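Local coordinates for scyllo-inositol 2-dehydrogenase (NADP(+)) IolW (Bacillus subtilis subsp. subtilis, PDB 3GDO), which catalyses the reversible NADPH-dependent reduction of scyllo-inosose to scyllo-inositol and does not accept NADH in place of NADPH, at residues 134-137 with 138-142. Residues are numbered along the deposited sequence; the frame is centred on the assembly and turned at random.
Sequences IKKL and ISEGS
Leu137 and Ser142 meet in a Schellman motif that closes the C-terminal end of helix 129-139, a local contact in the C-terminal alpha/beta domain. Ser142 N donates to Leu137 O at 3.0 Å, nearly in line with the carbonyl bond. Gly141 N also donates a hydrogen bond to Ile138 O. Gly141 is the C-prime residue, and its positive phi (70°) lets the chain reverse and leave the helix. The apolar side of the helix end packs on the mixed sheet: Ile134 and Leu137, both buried, touch Phe248. Leu137 CD2 also lies 4.1 Å from Ser142 CB. One turn apart, Ile134 CG2 meets Ile138 CD1 at 3.9 Å, and Ile138 reaches on to Leu189 of helix 174-190. Ser142 O continues the link to the sheet through a hydrogen bond to Ser246 OG. On the exposed side, the extended Lys136 chain crosses Glu140, and the salt bridge from Lys136 NZ to Glu140 OE2 is long, 4.0 Å. Lys136 O takes two donors from the same face of its plane. Glu140 N donates the helical bond to Lys136 O at 3.0 Å. Ser139 OG, placed between its own N and carbonyl carbon (chi1 79°), turns back to Lys136 O at 3.1 Å.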
# COMPACT_ATOMS: atom_id res chain seq x y z
N ILE B 134 10.71 6.23 -14.59
CA ILE B 134 10.89 4.81 -14.21
C ILE B 134 11.54 3.89 -15.27
O ILE B 134 12.50 3.14 -14.97
CB ILE B 134 9.55 4.20 -13.71
CG1 ILE B 134 9.15 4.82 -12.34
CG2 ILE B 134 9.61 2.65 -13.64
CD1 ILE B 134 7.56 4.79 -12.10
N LYS B 135 11.01 3.89 -16.50
CA LYS B 135 11.65 3.13 -17.59
C LYS B 135 13.10 3.57 -17.84
O LYS B 135 13.98 2.75 -18.09
CB LYS B 135 10.84 3.22 -18.88
CG LYS B 135 9.66 2.25 -18.91
CD LYS B 135 8.85 2.35 -20.19
CE LYS B 135 9.66 1.92 -21.42
NZ LYS B 135 8.76 1.63 -22.54
N LYS B 136 13.36 4.87 -17.75
CA LYS B 136 14.73 5.35 -17.90
C LYS B 136 15.66 4.86 -16.75
O LYS B 136 16.79 4.41 -17.01
CB LYS B 136 14.74 6.87 -18.03
CG LYS B 136 16.05 7.41 -18.57
CD LYS B 136 16.11 8.90 -18.38
CE LYS B 136 17.13 9.53 -19.33
NZ LYS B 136 17.70 10.75 -18.68
N LEU B 137 15.16 4.91 -15.51
CA LEU B 137 15.93 4.39 -14.39
C LEU B 137 16.18 2.90 -14.52
O LEU B 137 17.28 2.42 -14.20
CB LEU B 137 15.26 4.70 -13.05
CG LEU B 137 15.22 6.15 -12.64
CD1 LEU B 137 14.20 6.34 -11.53
CD2 LEU B 137 16.62 6.65 -12.23
N ILE B 138 15.18 2.16 -14.98
CA ILE B 138 15.34 0.72 -15.13
C ILE B 138 16.44 0.44 -16.18
O ILE B 138 17.35 -0.36 -15.94
CB ILE B 138 14.00 0.01 -15.47
CG1 ILE B 138 13.08 0.02 -14.23
CG2 ILE B 138 14.24 -1.44 -15.97
CD1 ILE B 138 11.71 -0.56 -14.48
N SER B 139 16.37 1.12 -17.32
CA SER B 139 17.28 0.84 -18.44
C SER B 139 18.73 1.22 -18.08
O SER B 139 19.67 0.56 -18.49
CB SER B 139 16.84 1.55 -19.71
OG SER B 139 17.23 2.92 -19.66
N GLU B 140 18.90 2.26 -17.27
CA GLU B 140 20.23 2.68 -16.83
C GLU B 140 20.77 1.87 -15.62
O GLU B 140 21.79 2.26 -15.02
CB GLU B 140 20.20 4.18 -16.54
CG GLU B 140 19.94 5.01 -17.80
CD GLU B 140 19.85 6.50 -17.50
OE1 GLU B 140 19.89 6.85 -16.30
OE2 GLU B 140 19.73 7.32 -18.44
N GLY B 141 20.10 0.77 -15.27
CA GLY B 141 20.53 -0.09 -14.15
C GLY B 141 20.37 0.45 -12.72
O GLY B 141 20.99 -0.09 -11.79
N SER B 142 19.56 1.49 -12.53
CA SER B 142 19.45 2.14 -11.22
C SER B 142 18.28 1.58 -10.39
O SER B 142 18.01 2.06 -9.28
CB SER B 142 19.32 3.66 -11.36
OG SER B 142 20.33 4.19 -12.23